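Local coordinates for tropomodulin (Caenorhabditis elegans, PDB 1PGV), which probably caps the pointed end of actin filaments, blocking elongation and depolymerisation there, and is represented here by its C-terminal, leucine-rich-repeat-like domain, at residues Asn34-Asp39 and Arg60-Ala65; Asp42-Asn47 and Ser69-Lys74; Ala78-Ser83 and Glu106-Thr111; Val124-Val129 and Asn156-Arg161; Gln144-Met149 and Phe166-Ala171. One frame throughout, in Å; residues are numbered along the deposited sequence.

Interaction 1: residues Asn34-Asp39 and Arg60-Ala65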
# COMPACT_ATOMS: atom_id res chain seq x y z
N ASN A 34 20.48 0.87 1.96
CA ASN A 34 21.52 1.66 1.31
C ASN A 34 21.18 1.98 -0.14
O ASN A 34 21.36 3.11 -0.59
CB ASN A 34 22.87 0.94 1.38
CG ASN A 34 23.44 0.91 2.78
OD1 ASN A 34 23.52 1.94 3.46
ND2 ASN A 34 23.87 -0.27 3.22
N ARG A 35 20.70 0.99 -0.88
CA ARG A 35 20.36 1.19 -2.28
C ARG A 35 19.19 2.14 -2.49
O ARG A 35 19.23 3.01 -3.36
CB ARG A 35 20.07 -0.16 -2.95
CG ARG A 35 21.30 -1.06 -3.05
CD ARG A 35 20.98 -2.38 -3.72
NE ARG A 35 20.59 -2.20 -5.12
CZ ARG A 35 20.05 -3.15 -5.86
NH1 ARG A 35 19.82 -4.35 -5.34
NH2 ARG A 35 19.72 -2.91 -7.13
N LEU A 36 18.14 1.99 -1.69
CA LEU A 36 16.97 2.87 -1.81
C LEU A 36 17.35 4.32 -1.51
O LEU A 36 16.90 5.24 -2.19
CB LEU A 36 15.85 2.40 -0.88
CG LEU A 36 15.14 1.11 -1.31
CD1 LEU A 36 14.24 0.62 -0.19
CD2 LEU A 36 14.33 1.38 -2.57
N ARG A 37 18.18 4.51 -0.49
CA ARG A 37 18.61 5.86 -0.11
C ARG A 37 19.35 6.54 -1.26
O ARG A 37 19.23 7.75 -1.45
CB ARG A 37 19.53 5.80 1.11
CG ARG A 37 18.82 5.49 2.41
CD ARG A 37 19.81 5.46 3.57
NE ARG A 37 19.15 5.23 4.85
CZ ARG A 37 19.79 4.89 5.96
NH1 ARG A 37 21.11 4.73 5.95
NH2 ARG A 37 19.12 4.70 7.09
N GLU A 38 20.12 5.76 -2.01
CA GLU A 38 20.89 6.29 -3.13
C GLU A 38 20.05 6.31 -4.40
O GLU A 38 20.57 6.58 -5.49
CB GLU A 38 22.15 5.46 -3.33
CG GLU A 38 23.04 5.38 -2.10
CD GLU A 38 24.30 4.56 -2.32
OE1 GLU A 38 24.18 3.39 -2.74
OE2 GLU A 38 25.40 5.09 -2.08
N ASP A 39 18.76 6.02 -4.26
CA ASP A 39 17.84 6.02 -5.39
C ASP A 39 18.32 5.10 -6.52
O ASP A 39 18.35 5.49 -7.69
CB ASP A 39 17.65 7.45 -5.90
CG ASP A 39 16.56 7.56 -6.94
OD1 ASP A 39 15.59 6.78 -6.88
OD2 ASP A 39 16.67 8.45 -7.81
N ARG A 60 11.72 0.55 10.07
CA ARG A 60 11.41 1.97 9.97
C ARG A 60 12.40 2.66 9.04
O ARG A 60 12.02 3.52 8.25
CB ARG A 60 11.46 2.64 11.35
CG ARG A 60 10.27 2.38 12.25
CD ARG A 60 10.43 3.14 13.57
NE ARG A 60 9.22 3.12 14.39
CZ ARG A 60 9.12 3.72 15.57
NH1 ARG A 60 10.15 4.39 16.07
NH2 ARG A 60 7.98 3.67 16.25
N SER A 61 13.67 2.29 9.14
CA SER A 61 14.70 2.90 8.30
C SER A 61 14.52 2.48 6.84
O SER A 61 14.81 3.25 5.92
CB SER A 61 16.09 2.52 8.80
OG SER A 61 16.25 1.11 8.89
N LEU A 62 14.04 1.26 6.63
CA LEU A 62 13.81 0.74 5.28
C LEU A 62 12.70 1.55 4.61
O LEU A 62 12.84 2.01 3.48
CB LEU A 62 13.40 -0.73 5.34
CG LEU A 62 13.05 -1.40 4.00
CD1 LEU A 62 14.28 -1.43 3.09
CD2 LEU A 62 12.54 -2.81 4.26
N ILE A 63 11.58 1.72 5.33
CA ILE A 63 10.45 2.48 4.82
C ILE A 63 10.90 3.90 4.49
O ILE A 63 10.57 4.43 3.43
CB ILE A 63 9.30 2.54 5.85
CG1 ILE A 63 8.68 1.15 6.01
CG2 ILE A 63 8.26 3.56 5.42
CD1 ILE A 63 7.72 1.02 7.18
N GLU A 64 11.65 4.51 5.40
CA GLU A 64 12.13 5.87 5.20
C GLU A 64 13.05 5.93 3.98
O GLU A 64 13.02 6.89 3.21
CB GLU A 64 12.88 6.33 6.45
CG GLU A 64 13.38 7.77 6.39
CD GLU A 64 14.09 8.19 7.67
OE1 GLU A 64 14.54 9.35 7.76
OE2 GLU A 64 14.21 7.35 8.60
N ALA A 65 13.86 4.89 3.81
CA ALA A 65 14.78 4.83 2.67
C ALA A 65 14.00 4.78 1.36
O ALA A 65 14.35 5.46 0.39
CB ALA A 65 15.68 3.61 2.80
O HOH W 1 16.61 5.66 6.35

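Interaction 2: residues Asp42-Asn47 and Ser69-Lys74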
# COMPACT_ATOMS: atom_id res chain seq x y z
N ASP A 42 17.94 0.34 -10.41
CA ASP A 42 17.60 -1.05 -10.69
C ASP A 42 16.78 -1.77 -9.62
O ASP A 42 16.16 -2.80 -9.89
CB ASP A 42 18.88 -1.85 -10.97
CG ASP A 42 19.75 -1.18 -12.01
OD1 ASP A 42 20.92 -0.88 -11.71
OD2 ASP A 42 19.26 -0.94 -13.14
N LEU A 43 16.78 -1.24 -8.40
CA LEU A 43 16.01 -1.86 -7.33
C LEU A 43 14.54 -1.48 -7.48
O LEU A 43 14.12 -0.40 -7.06
CB LEU A 43 16.54 -1.40 -5.96
CG LEU A 43 15.85 -1.99 -4.73
CD1 LEU A 43 15.80 -3.51 -4.82
CD2 LEU A 43 16.61 -1.56 -3.48
N LYS A 44 13.77 -2.37 -8.10
CA LYS A 44 12.35 -2.14 -8.34
C LYS A 44 11.43 -2.89 -7.38
O LYS A 44 10.27 -2.50 -7.19
CB LYS A 44 11.99 -2.56 -9.77
CG LYS A 44 12.84 -1.91 -10.85
CD LYS A 44 12.69 -0.40 -10.85
CE LYS A 44 13.52 0.22 -11.96
NZ LYS A 44 13.15 -0.32 -13.30
N GLU A 45 11.93 -3.97 -6.80
CA GLU A 45 11.14 -4.75 -5.87
C GLU A 45 11.87 -5.05 -4.57
O GLU A 45 13.01 -5.53 -4.57
CB GLU A 45 10.68 -6.06 -6.52
CG GLU A 45 10.10 -7.06 -5.51
CD GLU A 45 9.27 -8.16 -6.16
OE1 GLU A 45 9.69 -8.69 -7.21
OE2 GLU A 45 8.21 -8.51 -5.59
N VAL A 46 11.21 -4.75 -3.46
CA VAL A 46 11.74 -5.01 -2.13
C VAL A 46 10.68 -5.86 -1.46
O VAL A 46 9.54 -5.41 -1.27
CB VAL A 46 11.95 -3.71 -1.33
CG1 VAL A 46 12.40 -4.04 0.08
CG2 VAL A 46 12.98 -2.84 -2.02
N ASN A 47 11.04 -7.08 -1.10
CA ASN A 47 10.10 -8.00 -0.47
C ASN A 47 10.69 -8.54 0.82
O ASN A 47 11.66 -9.30 0.80
CB ASN A 47 9.80 -9.16 -1.42
CG ASN A 47 8.67 -10.04 -0.93
OD1 ASN A 47 8.58 -10.36 0.26
ND2 ASN A 47 7.81 -10.46 -1.85
N SER A 69 13.59 6.72 -3.22
CA SER A 69 13.63 6.04 -4.51
C SER A 69 12.48 6.41 -5.45
O SER A 69 11.31 6.35 -5.07
CB SER A 69 13.63 4.53 -4.32
OG SER A 69 13.39 3.87 -5.55
N LYS A 70 12.82 6.79 -6.68
CA LYS A 70 11.80 7.12 -7.66
C LYS A 70 11.68 5.95 -8.62
O LYS A 70 11.10 6.07 -9.70
CB LYS A 70 12.17 8.40 -8.41
CG LYS A 70 13.53 8.38 -9.08
CD LYS A 70 13.78 9.70 -9.81
CE LYS A 70 15.20 9.78 -10.35
NZ LYS A 70 15.50 8.67 -11.30
N HIS A 71 12.22 4.81 -8.21
CA HIS A 71 12.20 3.61 -9.05
C HIS A 71 11.46 2.43 -8.45
O HIS A 71 10.92 1.60 -9.18
CB HIS A 71 13.65 3.21 -9.36
CG HIS A 71 14.43 4.29 -10.04
ND1 HIS A 71 14.26 4.61 -11.37
CD2 HIS A 71 15.38 5.13 -9.57
CE1 HIS A 71 15.06 5.61 -11.68
NE2 HIS A 71 15.75 5.95 -10.61
N ILE A 72 11.41 2.33 -7.12
CA ILE A 72 10.73 1.20 -6.49
C ILE A 72 9.31 1.03 -7.02
O ILE A 72 8.54 1.99 -7.09
CB ILE A 72 10.72 1.35 -4.95
CG1 ILE A 72 10.04 0.13 -4.33
CG2 ILE A 72 10.03 2.65 -4.56
CD1 ILE A 72 10.13 0.08 -2.80
N GLU A 73 8.98 -0.19 -7.41
CA GLU A 73 7.67 -0.52 -7.97
C GLU A 73 6.85 -1.43 -7.08
O GLU A 73 5.62 -1.40 -7.12
CB GLU A 73 7.85 -1.18 -9.34
CG GLU A 73 8.30 -0.22 -10.43
CD GLU A 73 8.62 -0.93 -11.74
OE1 GLU A 73 8.08 -2.03 -11.97
OE2 GLU A 73 9.39 -0.36 -12.53
N LYS A 74 7.52 -2.26 -6.30
CA LYS A 74 6.83 -3.19 -5.41
C LYS A 74 7.48 -3.22 -4.04
O LYS A 74 8.70 -3.38 -3.92
CB LYS A 74 6.81 -4.60 -6.00
CG LYS A 74 6.13 -4.70 -7.36
CD LYS A 74 6.12 -6.13 -7.86
CE LYS A 74 5.44 -6.25 -9.22
NZ LYS A 74 5.38 -7.66 -9.68
O HOH W 2 15.21 1.96 -6.08
O HOH W 3 6.81 -9.61 -8.37

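Interaction 3: residues Ala78-Ser83 and Glu106-Thr111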
# COMPACT_ATOMS: atom_id res chain seq x y z
N ALA A 78 4.44 -8.16 4.13
CA ALA A 78 3.41 -9.04 4.66
C ALA A 78 3.97 -9.93 5.77
O ALA A 78 5.11 -10.39 5.69
CB ALA A 78 2.83 -9.90 3.55
N ASN A 79 3.16 -10.16 6.79
CA ASN A 79 3.55 -11.01 7.90
C ASN A 79 4.94 -10.70 8.45
O ASN A 79 5.81 -11.57 8.50
CB ASN A 79 3.48 -12.47 7.46
CG ASN A 79 3.62 -13.44 8.61
OD1 ASN A 79 2.97 -13.28 9.65
ND2 ASN A 79 4.46 -14.45 8.44
N THR A 80 5.15 -9.45 8.86
CA THR A 80 6.42 -9.02 9.44
C THR A 80 6.17 -8.55 10.87
O THR A 80 7.03 -7.95 11.50
CB THR A 80 7.06 -7.87 8.65
OG1 THR A 80 6.10 -6.82 8.48
CG2 THR A 80 7.53 -8.35 7.28
N ALA A 81 4.96 -8.83 11.37
CA ALA A 81 4.56 -8.46 12.72
C ALA A 81 4.74 -6.97 13.01
O ALA A 81 5.09 -6.59 14.13
CB ALA A 81 5.35 -9.29 13.74
N ILE A 82 4.49 -6.12 12.02
CA ILE A 82 4.62 -4.68 12.23
C ILE A 82 3.30 -4.10 12.73
O ILE A 82 2.23 -4.65 12.48
CB ILE A 82 5.03 -3.95 10.94
CG1 ILE A 82 4.07 -4.29 9.80
CG2 ILE A 82 6.47 -4.31 10.57
CD1 ILE A 82 4.31 -3.49 8.54
N SER A 83 3.40 -3.00 13.46
CA SER A 83 2.22 -2.33 14.01
C SER A 83 2.20 -0.89 13.51
O SER A 83 3.07 -0.48 12.75
CB SER A 83 2.25 -2.35 15.54
OG SER A 83 3.27 -1.49 16.02
N GLU A 106 -0.32 -6.94 4.41
CA GLU A 106 -1.28 -7.87 5.00
C GLU A 106 -0.70 -8.71 6.15
O GLU A 106 0.51 -8.79 6.33
CB GLU A 106 -1.82 -8.81 3.91
CG GLU A 106 -0.86 -9.93 3.52
CD GLU A 106 -1.35 -10.73 2.32
OE1 GLU A 106 -2.56 -11.03 2.25
OE2 GLU A 106 -0.52 -11.07 1.45
N SER A 107 -1.61 -9.31 6.92
CA SER A 107 -1.26 -10.17 8.04
C SER A 107 -0.34 -9.58 9.10
O SER A 107 0.58 -10.25 9.58
CB SER A 107 -0.67 -11.48 7.51
OG SER A 107 -1.63 -12.18 6.74
N ASN A 108 -0.60 -8.33 9.47
CA ASN A 108 0.21 -7.68 10.50
C ASN A 108 -0.70 -7.22 11.64
O ASN A 108 -1.75 -7.83 11.88
CB ASN A 108 0.98 -6.50 9.91
CG ASN A 108 2.16 -6.95 9.05
OD1 ASN A 108 3.02 -7.69 9.52
ND2 ASN A 108 2.19 -6.52 7.80
N PHE A 109 -0.29 -6.17 12.34
CA PHE A 109 -1.06 -5.64 13.47
C PHE A 109 -1.47 -4.19 13.25
O PHE A 109 -1.55 -3.40 14.19
CB PHE A 109 -0.22 -5.75 14.75
CG PHE A 109 0.13 -7.16 15.12
CD1 PHE A 109 -0.78 -7.98 15.77
CD2 PHE A 109 1.38 -7.68 14.78
CE1 PHE A 109 -0.47 -9.30 16.07
CE2 PHE A 109 1.70 -9.01 15.08
CZ PHE A 109 0.77 -9.82 15.73
N LEU A 110 -1.75 -3.84 11.99
CA LEU A 110 -2.15 -2.48 11.66
C LEU A 110 -3.61 -2.23 12.01
O LEU A 110 -4.45 -3.10 11.85
CB LEU A 110 -1.91 -2.22 10.17
CG LEU A 110 -0.48 -2.47 9.70
CD1 LEU A 110 -0.35 -2.03 8.24
CD2 LEU A 110 0.50 -1.68 10.57
N THR A 111 -3.90 -1.02 12.49
CA THR A 111 -5.27 -0.67 12.87
C THR A 111 -6.09 -0.17 11.70
O THR A 111 -5.55 0.36 10.73
CB THR A 111 -5.28 0.43 13.94
OG1 THR A 111 -4.80 1.66 13.37
CG2 THR A 111 -4.40 0.05 15.12
O HOH W 4 2.64 -10.66 11.36

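Interaction 4: residues Val124-Val129 and Asn156-Arg161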
# COMPACT_ATOMS: atom_id res chain seq x y z
N VAL A 124 -2.63 11.14 -3.56
CA VAL A 124 -1.67 12.18 -3.91
C VAL A 124 -1.01 11.96 -5.27
O VAL A 124 -1.04 12.84 -6.13
CB VAL A 124 -0.59 12.31 -2.82
CG1 VAL A 124 0.41 13.39 -3.20
CG2 VAL A 124 -1.25 12.63 -1.48
N THR A 125 -0.42 10.79 -5.47
CA THR A 125 0.24 10.50 -6.75
C THR A 125 -0.49 9.43 -7.55
O THR A 125 -0.31 9.32 -8.77
CB THR A 125 1.68 10.00 -6.54
OG1 THR A 125 1.66 8.71 -5.91
CG2 THR A 125 2.46 10.97 -5.68
N GLN A 126 -1.31 8.64 -6.87
CA GLN A 126 -2.06 7.56 -7.50
C GLN A 126 -1.19 6.63 -8.35
O GLN A 126 -1.60 6.18 -9.43
CB GLN A 126 -3.22 8.13 -8.31
CG GLN A 126 -4.30 8.75 -7.42
CD GLN A 126 -5.52 9.25 -8.17
OE1 GLN A 126 -6.03 8.57 -9.06
NE2 GLN A 126 -6.00 10.43 -7.81
N SER A 127 0.00 6.33 -7.85
CA SER A 127 0.92 5.43 -8.55
C SER A 127 0.53 3.98 -8.25
O SER A 127 0.66 3.10 -9.10
CB SER A 127 2.36 5.68 -8.10
OG SER A 127 2.53 5.35 -6.73
N ILE A 128 0.04 3.74 -7.04
CA ILE A 128 -0.34 2.39 -6.63
C ILE A 128 -1.55 1.80 -7.33
O ILE A 128 -2.59 2.45 -7.45
CB ILE A 128 -0.58 2.33 -5.09
CG1 ILE A 128 0.71 2.68 -4.35
CG2 ILE A 128 -1.09 0.96 -4.69
CD1 ILE A 128 0.57 2.77 -2.83
N VAL A 129 -1.42 0.55 -7.80
CA VAL A 129 -2.52 -0.15 -8.46
C VAL A 129 -2.99 -1.35 -7.65
O VAL A 129 -4.09 -1.86 -7.85
CB VAL A 129 -2.14 -0.63 -9.89
CG1 VAL A 129 -1.69 0.56 -10.71
CG2 VAL A 129 -1.05 -1.69 -9.81
N ASN A 156 -9.96 7.35 -6.43
CA ASN A 156 -8.68 6.90 -6.98
C ASN A 156 -8.91 6.28 -8.36
O ASN A 156 -9.73 5.38 -8.50
CB ASN A 156 -8.06 5.86 -6.04
CG ASN A 156 -6.63 5.52 -6.41
OD1 ASN A 156 -6.35 5.08 -7.54
ND2 ASN A 156 -5.70 5.71 -5.47
N GLU A 157 -8.19 6.76 -9.37
CA GLU A 157 -8.34 6.26 -10.73
C GLU A 157 -7.36 5.15 -11.13
O GLU A 157 -7.53 4.52 -12.18
CB GLU A 157 -8.22 7.41 -11.73
CG GLU A 157 -9.33 8.45 -11.63
CD GLU A 157 -9.15 9.60 -12.61
OE1 GLU A 157 -10.00 10.51 -12.61
OE2 GLU A 157 -8.17 9.60 -13.38
N SER A 158 -6.36 4.89 -10.29
CA SER A 158 -5.35 3.87 -10.60
C SER A 158 -5.53 2.50 -9.95
O SER A 158 -5.16 1.48 -10.53
CB SER A 158 -3.95 4.40 -10.26
OG SER A 158 -3.63 5.55 -11.02
N LEU A 159 -6.10 2.46 -8.74
CA LEU A 159 -6.30 1.20 -8.05
C LEU A 159 -7.10 0.15 -8.82
O LEU A 159 -8.22 0.40 -9.27
CB LEU A 159 -7.00 1.43 -6.70
CG LEU A 159 -6.17 2.17 -5.66
CD1 LEU A 159 -7.04 2.48 -4.44
CD2 LEU A 159 -4.98 1.31 -5.24
N LEU A 160 -6.51 -1.04 -8.94
CA LEU A 160 -7.15 -2.16 -9.62
C LEU A 160 -7.48 -3.27 -8.64
O LEU A 160 -8.44 -4.01 -8.83
CB LEU A 160 -6.22 -2.70 -10.72
CG LEU A 160 -5.87 -1.68 -11.80
CD1 LEU A 160 -4.86 -2.30 -12.78
CD2 LEU A 160 -7.14 -1.25 -12.54
N ARG A 161 -6.68 -3.38 -7.58
CA ARG A 161 -6.90 -4.41 -6.57
C ARG A 161 -6.72 -3.85 -5.16
O ARG A 161 -5.70 -3.22 -4.86
CB ARG A 161 -5.93 -5.58 -6.78
CG ARG A 161 -6.25 -6.43 -8.01
CD ARG A 161 -5.19 -7.51 -8.25
NE ARG A 161 -3.93 -6.95 -8.73
CZ ARG A 161 -3.79 -6.32 -9.89
NH1 ARG A 161 -4.82 -6.18 -10.71
NH2 ARG A 161 -2.60 -5.84 -10.24
O HOH W 5 -4.94 7.86 -11.79
O HOH W 6 -3.07 4.76 -6.17

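Interaction 5: residues Gln144-Met149 and Phe166-Ala171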
# COMPACT_ATOMS: atom_id res chain seq x y z
N GLN A 144 -17.07 3.92 10.28
CA GLN A 144 -16.37 5.12 9.86
C GLN A 144 -15.20 4.83 8.92
O GLN A 144 -15.01 5.54 7.92
CB GLN A 144 -15.90 5.90 11.08
CG GLN A 144 -17.05 6.41 11.93
CD GLN A 144 -16.63 7.49 12.92
OE1 GLN A 144 -17.46 8.00 13.67
NE2 GLN A 144 -15.35 7.83 12.92
N VAL A 145 -14.44 3.79 9.23
CA VAL A 145 -13.30 3.44 8.39
C VAL A 145 -13.77 2.97 7.01
O VAL A 145 -13.22 3.39 5.99
CB VAL A 145 -12.43 2.35 9.05
CG1 VAL A 145 -11.44 1.78 8.03
CG2 VAL A 145 -11.67 2.96 10.23
N GLU A 146 -14.78 2.12 6.97
CA GLU A 146 -15.28 1.63 5.68
C GLU A 146 -15.80 2.77 4.81
O GLU A 146 -15.59 2.77 3.59
CB GLU A 146 -16.36 0.57 5.90
CG GLU A 146 -15.80 -0.72 6.49
CD GLU A 146 -16.68 -1.92 6.21
OE1 GLU A 146 -17.54 -1.81 5.31
OE2 GLU A 146 -16.50 -2.96 6.86
N MET A 147 -16.47 3.75 5.42
CA MET A 147 -17.00 4.87 4.66
C MET A 147 -15.86 5.74 4.12
O MET A 147 -15.94 6.28 3.02
CB MET A 147 -17.93 5.71 5.54
CG MET A 147 -19.05 4.87 6.15
SD MET A 147 -20.16 4.18 4.91
CE MET A 147 -21.64 3.92 5.90
N ASP A 148 -14.80 5.85 4.91
CA ASP A 148 -13.62 6.62 4.53
C ASP A 148 -13.00 5.94 3.30
O ASP A 148 -12.81 6.56 2.25
CB ASP A 148 -12.61 6.60 5.68
CG ASP A 148 -11.36 7.42 5.41
OD1 ASP A 148 -10.93 7.52 4.23
OD2 ASP A 148 -10.78 7.95 6.38
N MET A 149 -12.70 4.66 3.46
CA MET A 149 -12.07 3.86 2.41
C MET A 149 -12.85 3.80 1.10
O MET A 149 -12.26 3.92 0.01
CB MET A 149 -11.86 2.43 2.90
CG MET A 149 -10.85 2.30 4.02
SD MET A 149 -10.56 0.58 4.41
CE MET A 149 -8.98 0.70 5.25
N PHE A 166 -14.70 -5.68 3.33
CA PHE A 166 -15.72 -4.74 3.79
C PHE A 166 -16.97 -5.48 4.24
O PHE A 166 -17.37 -6.48 3.63
CB PHE A 166 -16.10 -3.77 2.67
CG PHE A 166 -14.99 -2.86 2.24
CD1 PHE A 166 -14.76 -1.66 2.90
CD2 PHE A 166 -14.15 -3.21 1.18
CE1 PHE A 166 -13.73 -0.81 2.51
CE2 PHE A 166 -13.11 -2.37 0.78
CZ PHE A 166 -12.90 -1.17 1.44
N ALA A 167 -17.60 -5.00 5.31
CA ALA A 167 -18.82 -5.61 5.81
C ALA A 167 -20.00 -4.84 5.23
O ALA A 167 -21.10 -5.37 5.07
CB ALA A 167 -18.85 -5.57 7.35
N SER A 168 -19.76 -3.57 4.92
CA SER A 168 -20.79 -2.70 4.36
C SER A 168 -21.13 -3.03 2.91
O SER A 168 -20.23 -3.06 2.06
CB SER A 168 -20.34 -1.24 4.44
OG SER A 168 -21.19 -0.40 3.68
N MET A 169 -22.41 -3.26 2.64
CA MET A 169 -22.89 -3.55 1.28
C MET A 169 -22.54 -2.40 0.34
O MET A 169 -22.04 -2.62 -0.78
CB MET A 169 -24.41 -3.71 1.28
CG MET A 169 -24.90 -4.97 1.92
SD MET A 169 -24.21 -6.36 1.05
CE MET A 169 -25.18 -6.29 -0.48
N GLU A 170 -22.82 -1.18 0.79
CA GLU A 170 -22.55 0.01 0.01
C GLU A 170 -21.06 0.15 -0.30
O GLU A 170 -20.69 0.52 -1.42
CB GLU A 170 -23.03 1.26 0.74
CG GLU A 170 -23.01 2.52 -0.12
CD GLU A 170 -23.34 3.77 0.66
OE1 GLU A 170 -24.10 3.67 1.65
OE2 GLU A 170 -22.86 4.86 0.29
N ALA A 171 -20.21 -0.11 0.68
CA ALA A 171 -18.77 0.00 0.46
C ALA A 171 -18.35 -1.06 -0.56
O ALA A 171 -17.67 -0.74 -1.54
CB ALA A 171 -18.01 -0.20 1.77

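Interaction 1: residues Asn34-Asp39 and Arg60-Ala65
Arg37 and Ala65 bring helix 29-37 and helix 56-66 to a close approach, their CA atoms 4.8 Å apart. Beyond CB, which heads off to one side of the neighbouring helix, Arg37 CG packs on the methyl of Ala65 (CG to CB, 3.7 Å). The chain then runs extended from CG to NE and carries the guanidinium along helix 56-66, until Arg37 NH2 lies 4.1 Å from Ser61 CB. At the tip a water in the guanidinium plane accepts from Arg37 NH2 at 2.8 Å and donates to Ser61 O at 3.0 Å, so the charged end reaches the helix backbone through one solvent molecule. On the buried side, Leu36 CB meets Ala65 CB at 3.9 Å. Leu36 CD1 reaches Leu62 CD1, also at 3.9 Å; Leu62 has CG anti to its backbone N (chi1 177°), which swings that branch back toward helix 29-37. Asp39, at positive phi, closes helix 29-37 in a Schellman motif. Leu62 also rests on Cys32 and Ile33 of helix 29-37 and on Phe75 of strand 74-76, placing this helix pair against the parallel sheet.

Interaction 2: residues Asp42-Asn47 and Ser69-Lys74
Parallel pairing begins where Lys44 O accepts two backbone donors, Glu73 N at 2.7 Å and Lys74 N at 2.9 Å, and continues with Val46 N bonded to Lys74 O, nearly straight at 171°. Two N-H groups thus grip one carbonyl just ahead of the Glu45-Lys74 bridge. Lys44 is bent at chi2 (-61°) and chi4 (57°), which folds its chain back over the other segment. Lys44 CD lies 3.1 Å from His71 O, and its CE touches His71 CB. The same lysine runs beside Glu73, both pointing the same way; Lys44 NZ and Glu73 OE2 make only a long salt bridge at 3.8 Å. Glu45 and Lys74 leave the sheet on one face, where the extended chains pass at a slant, Glu45 OE2 against Lys74 CD. Their charged ends are linked by a water that donates to Glu45 OE1 and accepts from Lys74 NZ. Toward the interior, Val46 CG2 meets Ile72 CD1 at 4.2 Å, the two side chains nearly at right angles. Ser69 OG accepts from His71 N and Ile72 N, an ST turn and ST motif, while a second water joins this hydroxyl to Leu43 O. The pairing sets strand 45-47, at one edge of the sheet, beside strand 74-76; Leu43 and Ser69 also pack on Leu36 of helix 29-37, and Glu73 bonds onward to Arg101 and Val102 at strand 102-104.

Interaction 3: residues Ala78-Ser83 and Glu106-Thr111
Asn108 OD1 reaches into the bend of residues 78-83 and accepts two backbone N-H groups. Thr80 N meets Asn108 OD1 in the carbonyl plane, on a lone pair, at 2.8 Å; Ile82 N, 3.3 Å from the same oxygen, stands above that plane. The asparagine amide also packs on Ile82, whose CG1 lies 3.4 Å from Asn108 CG. With CG1 between its backbone N and carbonyl carbon (chi1 54°), Ile82 holds this branch against the amide. Backbone bonds bracket the site: Asn79 N to Glu106 O, 3.0 Å, and Phe109 N to Ile82 O, 2.9 Å. Such an asparagine, stitching together successive turns that each follow a parallel strand, recalls the asparagines of leucine-rich repeats. Replacing Asn108 with a leucine would probably leave the N-H groups of Thr80 and Ile82 without their shared acceptor and let the bend shift. Beyond this centre, the edge of the Phe109 ring meets Ala81, Phe109 CE2 lying 3.7 Å from Ala81 CA. What positions the amide is the bond from Asn108 ND2 to Leu77 O, which fixes its rotation; further out, Ser107 and Asn108 make backbone bonds to Asp134 and Arg137.

Interaction 4: residues Val124-Val129 and Asn156-Arg161
Two loops that each lead from a helix into a parallel strand meet here, Gln126 and Val129 ahead of strand 130-132 facing residues that lead into strand 161-163. Gln126 is extended beyond CG, and Gln126 OE1 accepts from Glu157 N at 2.8 Å, the donor standing above the amide plane. Gln126 O accepts from Ser158 OG, 2.7 Å away and in the carbonyl plane. A water donates to both Gln126 OE1 and Ser158 OG. Asn156 has CG anti to its backbone N (chi1 -170°), which turns OD1 back to accept from Ser158 N and Leu159 N, an Asx turn and Asx motif that shapes this loop. Its ND2 donates to a second water, which in turn reaches Ile128 O at 2.7 Å. Strand pairing starts at Val129 O, shared by Leu160 N at 2.8 Å and Arg161 N at 3.0 Å. Ile128 CG2 and Leu159 CD2 meet at 3.9 Å, side by side and pointing the same way. Arg161 has its ionic partner in Glu130, so the polar side-chain links between the loops are neutral: one amide and one hydroxyl bond across directly, and the Asn156 amide does so through water.

Interaction 5: residues Gln144-Met149 and Phe166-Ala171
Glu146 has CG anti to its own carbonyl carbon (chi1 -69°) and stays extended beyond it (chi2 -157°), a path that carries its carboxylate from helix 143-155 to the turn opening helix 169-190, where Ser168 is the N-cap. There it grips two successive backbone N-H groups: Ala167 N binds Glu146 OE2 at 2.8 Å, and Ser168 N binds Glu146 OE1 at 2.9 Å. Both oxygens are met on their syn sides, a fork-like grasp of the residues leading into the C-terminal helix. The cap itself is made by Ser168 OG, which accepts from Ala171 N at 3.2 Å. The carboxylate is buried in this junction; its two bonds, with the nearby helix start, would be expected to stabilise a negative charge. Substituting an alanine for Glu146 would probably strip both N-H groups of their acceptor and leave the turn before the helix less firmly placed. Phe166 lies alongside, its ring plane 83° from that of the carboxylate, with Glu146 OE1 at the ring edge. Met149 also packs on Leu115 of helix 112-121, while Phe166 touches Val175, so the junction joins neighbouring helices at the end of the domain. Met149 makes a Met-aromatic contact with Phe166, its SD 5.0 Å from the ring centroid and well off the ring normal, as Met149 CB approaches the ring edge 3.8 Å from Phe166 CE1.

In the fold
Interactions 1 and 2 touch, Asp39 OD1 probably bonding to Lys70 N, and their segments alternate along the chain: one packs helices 29-37 and 56-66, the other pairs the strands between and after them. Interactions 2 and 4 resemble each other at opposite edges of the sheet, each with a carbonyl taking two N-H groups where strands begin, whereas interaction 3 joins loops beyond the strand ends through an asparagine. Interaction 5 lies across the chain's centre from interaction 1, about 34 Å between centres. Interaction 1 is mostly buried and apolar with a solvent bridge; the other four are partly buried and rely more on direct hydrogen bonds, with a carboxylate as acceptor in interaction 5.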